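Long-range contact in gamma-hexachlorocyclohexane dehydrochlorinase (Sphingomonas paucimobilis, PDB 3A76), which catalyses the stepwise dehydrochlorination of the pollutant gamma-hexachlorocyclohexane (lindane) to a tetrachlorocyclohexadiene: residues Q125-E136 with K148-L159. Numbering follows the deposited sequence.
Sequences QSILIAAVFTDE and KRNACTNYFTPL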
ATOM      1  N   GLN B 125     -18.629  14.310  -8.275  1.00 26.19           N
ATOM      2  CA  GLN B 125     -18.721  13.834  -6.908  1.00 25.90           C
ATOM      3  C   GLN B 125     -17.496  12.992  -6.561  1.00 25.21           C
ATOM      4  O   GLN B 125     -17.114  12.098  -7.320  1.00 24.98           O
ATOM      5  CB  GLN B 125     -20.012  13.018  -6.727  1.00 26.16           C
ATOM      6  CG  GLN B 125     -20.177  12.363  -5.370  1.00 27.60           C
ATOM      7  CD  GLN B 125     -20.426  13.366  -4.262  1.00 30.40           C
ATOM      8  OE1 GLN B 125     -21.549  13.849  -4.086  1.00 32.31           O
ATOM      9  NE2 GLN B 125     -19.382  13.674  -3.495  1.00 30.10           N
ATOM     10  N   SER B 126     -16.892  13.313  -5.417  1.00 24.47           N
ATOM     11  CA  SER B 126     -15.741  12.611  -4.892  1.00 24.03           C
ATOM     12  C   SER B 126     -16.166  11.345  -4.175  1.00 23.87           C
ATOM     13  O   SER B 126     -17.071  11.377  -3.348  1.00 23.83           O
ATOM     14  CB  SER B 126     -14.982  13.512  -3.924  1.00 23.91           C
ATOM     15  OG  SER B 126     -14.327  14.532  -4.636  1.00 23.74           O
ATOM     16  N   ILE B 127     -15.507  10.232  -4.489  1.00 23.90           N
ATOM     17  CA  ILE B 127     -15.840   8.956  -3.853  1.00 23.92           C
ATOM     18  C   ILE B 127     -14.660   8.228  -3.276  1.00 23.55           C
ATOM     19  O   ILE B 127     -13.536   8.371  -3.749  1.00 23.94           O
ATOM     20  CB  ILE B 127     -16.576   7.945  -4.799  1.00 24.41           C
ATOM     21  CG1 ILE B 127     -15.992   7.961  -6.212  1.00 24.70           C
ATOM     22  CG2 ILE B 127     -18.075   8.185  -4.789  1.00 23.97           C
ATOM     23  CD1 ILE B 127     -16.322   6.706  -6.963  1.00 28.88           C
ATOM     24  N   LEU B 128     -14.950   7.445  -2.245  1.00 23.18           N
ATOM     25  CA  LEU B 128     -14.050   6.427  -1.732  1.00 23.00           C
ATOM     26  C   LEU B 128     -14.670   5.031  -1.997  1.00 23.13           C
ATOM     27  O   LEU B 128     -15.854   4.795  -1.727  1.00 23.43           O
ATOM     28  CB  LEU B 128     -13.781   6.666  -0.241  1.00 22.20           C
ATOM     29  CG  LEU B 128     -12.831   5.776   0.556  1.00 22.09           C
ATOM     30  CD1 LEU B 128     -12.312   6.554   1.749  1.00 22.63           C
ATOM     31  CD2 LEU B 128     -13.508   4.450   1.006  1.00 22.09           C
ATOM     32  N   ILE B 129     -13.865   4.124  -2.540  1.00 22.69           N
ATOM     33  CA  ILE B 129     -14.263   2.738  -2.721  1.00 22.49           C
ATOM     34  C   ILE B 129     -13.221   1.819  -2.060  1.00 21.89           C
ATOM     35  O   ILE B 129     -12.014   2.033  -2.202  1.00 22.22           O
ATOM     36  CB  ILE B 129     -14.459   2.404  -4.243  1.00 23.05           C
ATOM     37  CG1 ILE B 129     -15.675   3.159  -4.790  1.00 24.16           C
ATOM     38  CG2 ILE B 129     -14.609   0.886  -4.500  1.00 22.33           C
ATOM     39  CD1 ILE B 129     -15.724   3.265  -6.298  1.00 25.52           C
ATOM     40  N   ALA B 130     -13.689   0.835  -1.304  1.00 20.80           N
ATOM     41  CA  ALA B 130     -12.821  -0.232  -0.822  1.00 20.55           C
ATOM     42  C   ALA B 130     -13.267  -1.506  -1.505  1.00 20.62           C
ATOM     43  O   ALA B 130     -14.449  -1.873  -1.451  1.00 20.23           O
ATOM     44  CB  ALA B 130     -12.905  -0.373   0.683  1.00 20.26           C
ATOM     45  N   ALA B 131     -12.329  -2.155  -2.188  1.00 20.57           N
ATOM     46  CA  ALA B 131     -12.640  -3.348  -2.953  1.00 20.63           C
ATOM     47  C   ALA B 131     -11.643  -4.467  -2.730  1.00 20.54           C
ATOM     48  O   ALA B 131     -10.502  -4.228  -2.366  1.00 20.78           O
ATOM     49  CB  ALA B 131     -12.786  -3.025  -4.462  1.00 20.75           C
ATOM     50  N   VAL B 132     -12.105  -5.694  -2.933  1.00 20.62           N
ATOM     51  CA  VAL B 132     -11.267  -6.873  -2.862  1.00 21.13           C
ATOM     52  C   VAL B 132     -11.049  -7.426  -4.273  1.00 21.86           C
ATOM     53  O   VAL B 132     -12.002  -7.519  -5.082  1.00 21.92           O
ATOM     54  CB  VAL B 132     -11.894  -7.938  -1.905  1.00 21.64           C
ATOM     55  CG1 VAL B 132     -11.190  -9.311  -2.020  1.00 21.61           C
ATOM     56  CG2 VAL B 132     -11.839  -7.438  -0.477  1.00 20.68           C
ATOM     57  N   PHE B 133      -9.796  -7.768  -4.570  1.00 21.87           N
ATOM     58  CA  PHE B 133      -9.455  -8.477  -5.798  1.00 22.78           C
ATOM     59  C   PHE B 133      -9.256  -9.974  -5.528  1.00 23.25           C
ATOM     60  O   PHE B 133      -8.534 -10.352  -4.603  1.00 22.99           O
ATOM     61  CB  PHE B 133      -8.181  -7.887  -6.421  1.00 22.97           C
ATOM     62  CG  PHE B 133      -8.307  -6.433  -6.822  1.00 23.70           C
ATOM     63  CD1 PHE B 133      -7.305  -5.524  -6.503  1.00 24.76           C
ATOM     64  CD2 PHE B 133      -9.417  -5.979  -7.524  1.00 24.64           C
ATOM     65  CE1 PHE B 133      -7.406  -4.183  -6.893  1.00 25.54           C
ATOM     66  CE2 PHE B 133      -9.536  -4.631  -7.906  1.00 25.54           C
ATOM     67  CZ  PHE B 133      -8.530  -3.738  -7.592  1.00 24.39           C
ATOM     68  N   THR B 134      -9.921 -10.816  -6.326  1.00 23.52           N
ATOM     69  CA  THR B 134      -9.701 -12.258  -6.305  1.00 23.29           C
ATOM     70  C   THR B 134      -9.162 -12.557  -7.693  1.00 23.69           C
ATOM     71  O   THR B 134      -9.846 -12.349  -8.698  1.00 24.08           O
ATOM     72  CB  THR B 134     -11.003 -13.054  -6.034  1.00 23.65           C
ATOM     73  OG1 THR B 134     -11.719 -12.447  -4.951  1.00 24.34           O
ATOM     74  CG2 THR B 134     -10.705 -14.530  -5.679  1.00 21.76           C
ATOM     75  N   ASP B 135      -7.913 -12.997  -7.741  1.00 23.72           N
ATOM     76  CA  ASP B 135      -7.188 -13.082  -8.987  1.00 24.03           C
ATOM     77  C   ASP B 135      -6.639 -14.480  -9.234  1.00 24.50           C
ATOM     78  O   ASP B 135      -6.380 -15.246  -8.291  1.00 23.91           O
ATOM     79  CB  ASP B 135      -6.007 -12.093  -8.986  1.00 23.63           C
ATOM     80  CG  ASP B 135      -6.439 -10.636  -8.908  1.00 23.32           C
ATOM     81  OD1 ASP B 135      -5.649  -9.818  -8.381  1.00 22.29           O
ATOM     82  OD2 ASP B 135      -7.541 -10.301  -9.385  1.00 22.08           O
ATOM     83  N   GLU B 136      -6.454 -14.782 -10.517  1.00 25.16           N
ATOM     84  CA  GLU B 136      -5.699 -15.940 -10.954  1.00 25.83           C
ATOM     85  C   GLU B 136      -4.687 -15.451 -11.949  1.00 25.87           C
ATOM     86  O   GLU B 136      -5.015 -14.635 -12.815  1.00 25.71           O
ATOM     87  CB  GLU B 136      -6.603 -16.950 -11.638  1.00 26.08           C
ATOM     88  CG  GLU B 136      -7.609 -17.650 -10.741  1.00 27.48           C
ATOM     89  CD  GLU B 136      -8.504 -18.575 -11.548  1.00 29.27           C
ATOM     90  OE1 GLU B 136      -9.653 -18.805 -11.132  1.00 29.50           O
ATOM     91  OE2 GLU B 136      -8.060 -19.041 -12.624  1.00 30.43           O
ATOM     92  N   LYS B 148      -7.497 -14.328 -14.555  1.00 25.66           N
ATOM     93  CA  LYS B 148      -8.793 -13.876 -14.075  1.00 25.55           C
ATOM     94  C   LYS B 148      -8.582 -12.760 -13.064  1.00 25.03           C
ATOM     95  O   LYS B 148      -7.515 -12.663 -12.443  1.00 24.81           O
ATOM     96  CB  LYS B 148      -9.568 -15.040 -13.437  1.00 25.81           C
ATOM     97  CG  LYS B 148     -11.079 -14.981 -13.618  1.00 27.50           C
ATOM     98  CD  LYS B 148     -11.761 -16.327 -13.294  1.00 30.42           C
ATOM     99  CE  LYS B 148     -11.589 -17.386 -14.408  1.00 31.70           C
ATOM    100  NZ  LYS B 148     -12.412 -17.136 -15.631  1.00 31.21           N
ATOM    101  N   ARG B 149      -9.604 -11.916 -12.931  1.00 24.46           N
ATOM    102  CA  ARG B 149      -9.711 -10.963 -11.844  1.00 24.28           C
ATOM    103  C   ARG B 149     -11.171 -10.798 -11.529  1.00 24.23           C
ATOM    104  O   ARG B 149     -11.960 -10.499 -12.422  1.00 24.54           O
ATOM    105  CB  ARG B 149      -9.100  -9.583 -12.200  1.00 23.89           C
ATOM    106  CG  ARG B 149      -9.594  -8.431 -11.282  1.00 23.67           C
ATOM    107  CD  ARG B 149      -8.606  -7.273 -11.130  1.00 21.12           C
ATOM    108  NE  ARG B 149      -7.485  -7.625 -10.261  1.00 19.77           N
ATOM    109  CZ  ARG B 149      -6.508  -6.799  -9.875  1.00 19.74           C
ATOM    110  NH1 ARG B 149      -5.550  -7.265  -9.083  1.00 17.95           N
ATOM    111  NH2 ARG B 149      -6.470  -5.522 -10.268  1.00 18.40           N
ATOM    112  N   ASN B 150     -11.529 -10.996 -10.263  1.00 23.99           N
ATOM    113  CA  ASN B 150     -12.813 -10.503  -9.768  1.00 24.20           C
ATOM    114  C   ASN B 150     -12.584  -9.326  -8.807  1.00 23.94           C
ATOM    115  O   ASN B 150     -11.735  -9.384  -7.911  1.00 24.52           O
ATOM    116  CB  ASN B 150     -13.646 -11.627  -9.120  1.00 23.96           C
ATOM    117  CG  ASN B 150     -15.008 -11.155  -8.642  1.00 24.58           C
ATOM    118  OD1 ASN B 150     -15.154 -10.685  -7.509  1.00 25.32           O
ATOM    119  ND2 ASN B 150     -16.024 -11.294  -9.498  1.00 25.17           N
ATOM    120  N   ALA B 151     -13.334  -8.258  -9.027  1.00 23.48           N
ATOM    121  CA  ALA B 151     -13.276  -7.089  -8.192  1.00 22.75           C
ATOM    122  C   ALA B 151     -14.617  -6.979  -7.519  1.00 22.69           C
ATOM    123  O   ALA B 151     -15.646  -6.891  -8.174  1.00 22.02           O
ATOM    124  CB  ALA B 151     -12.996  -5.858  -9.022  1.00 22.62           C
ATOM    125  N   CYS B 152     -14.587  -6.983  -6.194  1.00 23.00           N
ATOM    126  CA  CYS B 152     -15.786  -6.935  -5.393  1.00 23.66           C
ATOM    127  C   CYS B 152     -15.672  -5.711  -4.502  1.00 23.20           C
ATOM    128  O   CYS B 152     -14.706  -5.589  -3.747  1.00 22.91           O
ATOM    129  CB  CYS B 152     -15.878  -8.212  -4.545  1.00 23.92           C
ATOM    130  SG  CYS B 152     -17.207  -8.217  -3.328  1.00 27.23           S
ATOM    131  N   THR B 153     -16.641  -4.805  -4.589  1.00 23.07           N
ATOM    132  CA  THR B 153     -16.566  -3.578  -3.800  1.00 23.34           C
ATOM    133  C   THR B 153     -17.377  -3.660  -2.507  1.00 23.15           C
ATOM    134  O   THR B 153     -18.600  -3.873  -2.521  1.00 22.64           O
ATOM    135  CB  THR B 153     -16.837  -2.265  -4.605  1.00 23.20           C
ATOM    136  OG1 THR B 153     -18.222  -1.927  -4.571  1.00 25.88           O
ATOM    137  CG2 THR B 153     -16.380  -2.388  -6.033  1.00 23.31           C
ATOM    138  N   ASN B 154     -16.665  -3.491  -1.398  1.00 22.86           N
ATOM    139  CA  ASN B 154     -17.268  -3.525  -0.073  1.00 23.17           C
ATOM    140  C   ASN B 154     -17.777  -2.160   0.423  1.00 23.02           C
ATOM    141  O   ASN B 154     -18.881  -2.067   0.958  1.00 22.44           O
ATOM    142  CB  ASN B 154     -16.301  -4.223   0.887  1.00 23.21           C
ATOM    143  CG  ASN B 154     -16.056  -5.680   0.473  1.00 24.11           C
ATOM    144  OD1 ASN B 154     -17.006  -6.395   0.150  1.00 26.67           O
ATOM    145  ND2 ASN B 154     -14.802  -6.110   0.456  1.00 22.78           N
ATOM    146  N   TYR B 155     -16.986  -1.107   0.214  1.00 22.94           N
ATOM    147  CA  TYR B 155     -17.433   0.262   0.477  1.00 23.21           C
ATOM    148  C   TYR B 155     -17.537   1.051  -0.803  1.00 23.54           C
ATOM    149  O   TYR B 155     -16.696   0.922  -1.686  1.00 23.20           O
ATOM    150  CB  TYR B 155     -16.481   0.998   1.436  1.00 23.27           C
ATOM    151  CG  TYR B 155     -16.427   0.452   2.848  1.00 22.83           C
ATOM    152  CD1 TYR B 155     -17.531  -0.196   3.426  1.00 23.30           C
ATOM    153  CD2 TYR B 155     -15.281   0.602   3.613  1.00 22.35           C
ATOM    154  CE1 TYR B 155     -17.474  -0.687   4.742  1.00 22.75           C
ATOM    155  CE2 TYR B 155     -15.214   0.127   4.911  1.00 23.30           C
ATOM    156  CZ  TYR B 155     -16.305  -0.515   5.471  1.00 22.69           C
ATOM    157  OH  TYR B 155     -16.205  -0.977   6.756  1.00 22.29           O
ATOM    158  N   PHE B 156     -18.573   1.877  -0.884  1.00 24.78           N
ATOM    159  CA  PHE B 156     -18.778   2.794  -1.987  1.00 26.36           C
ATOM    160  C   PHE B 156     -19.387   4.044  -1.379  1.00 27.53           C
ATOM    161  O   PHE B 156     -20.600   4.095  -1.134  1.00 28.15           O
ATOM    162  CB  PHE B 156     -19.735   2.173  -3.006  1.00 26.56           C
ATOM    163  CG  PHE B 156     -19.949   3.001  -4.253  1.00 27.05           C
ATOM    164  CD1 PHE B 156     -19.258   2.700  -5.428  1.00 27.30           C
ATOM    165  CD2 PHE B 156     -20.874   4.047  -4.268  1.00 27.88           C
ATOM    166  CE1 PHE B 156     -19.455   3.448  -6.598  1.00 28.20           C
ATOM    167  CE2 PHE B 156     -21.085   4.805  -5.427  1.00 28.46           C
ATOM    168  CZ  PHE B 156     -20.375   4.504  -6.597  1.00 28.63           C
ATOM    169  N   THR B 157     -18.554   5.052  -1.124  1.00 28.52           N
ATOM    170  CA  THR B 157     -19.000   6.216  -0.356  1.00 29.30           C
ATOM    171  C   THR B 157     -18.753   7.560  -1.060  1.00 30.05           C
ATOM    172  O   THR B 157     -17.622   8.045  -1.088  1.00 29.77           O
ATOM    173  CB  THR B 157     -18.359   6.230   1.060  1.00 29.42           C
ATOM    174  OG1 THR B 157     -18.247   4.892   1.563  1.00 28.89           O
ATOM    175  CG2 THR B 157     -19.197   7.067   2.035  1.00 30.40           C
ATOM    176  N   PRO B 158     -19.821   8.172  -1.621  1.00 31.31           N
ATOM    177  CA  PRO B 158     -19.740   9.576  -2.017  1.00 32.02           C
ATOM    178  C   PRO B 158     -19.385  10.394  -0.792  1.00 32.80           C
ATOM    179  O   PRO B 158     -19.807  10.056   0.325  1.00 32.90           O
ATOM    180  CB  PRO B 158     -21.167   9.902  -2.466  1.00 32.30           C
ATOM    181  CG  PRO B 158     -22.022   8.827  -1.864  1.00 32.13           C
ATOM    182  CD  PRO B 158     -21.156   7.615  -1.907  1.00 31.39           C
ATOM    183  N   LEU B 159     -18.597  11.445  -0.979  1.00 33.48           N
ATOM    184  CA  LEU B 159     -18.094  12.176   0.172  1.00 34.18           C
ATOM    185  C   LEU B 159     -18.888  13.444   0.455  1.00 34.97           C
ATOM    186  O   LEU B 159     -19.449  14.047  -0.464  1.00 35.13           O
ATOM    187  CB  LEU B 159     -16.585  12.401   0.047  1.00 33.92           C
ATOM    188  CG  LEU B 159     -15.861  11.043  -0.021  1.00 33.37           C
ATOM    189  CD1 LEU B 159     -14.385  11.196  -0.227  1.00 32.63           C
ATOM    190  CD2 LEU B 159     -16.119  10.201   1.214  1.00 32.28           C
TER
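R149 lays its guanidinium flat over one face of the F133 ring, the two planes only 6° apart and CZ of R149 3.7 Å from the centroid of the F133 ring. A bend at chi3 (-75°) swings the guanidinium of R149 across to the neighbouring strand, where D135 takes it side-on: NH1 of R149 reaches OD1 of D135 at 2.6 Å, and NE of R149 reaches OD2 of D135 at 2.8 Å. Both bonds are nearly straight and lie in the guanidinium plane, though the carboxylate is turned 26° from it. This two-nitrogen grip holds the guanidinium flat on F133, while CB of A151 abuts the edge of the same ring, 3.8 Å from CE2 of F133. Y37 and L41 of helix 22-45 pack on this cluster, and the F133 side chain lies about 5 Å from that of H93, the inferred proton acceptor. The two segments belong to adjacent antiparallel strands, 125-140 and 143-158, which form a beta hairpin in the curved sheet of the SnoaL-like fold. A classic beta bulge shifts the register by one where the second strand turns a corner at N154: N154 and Y155 together face A130, and both donate their backbone N-H to its carbonyl oxygen. Past it, I129 runs alongside F156, with CG1 of I129 3.7 Å from CD1 of F156. On the other face, CB of A130 rests obliquely against CD2 of Y155 at 3.9 Å, while the Y155 hydroxyl is hydrogen-bonded to the carboxylate of E90 of the second subunit. Near the far end, S126 O accepts the N-H of L159 at 2.8 Å and also the Q125 side-chain amide.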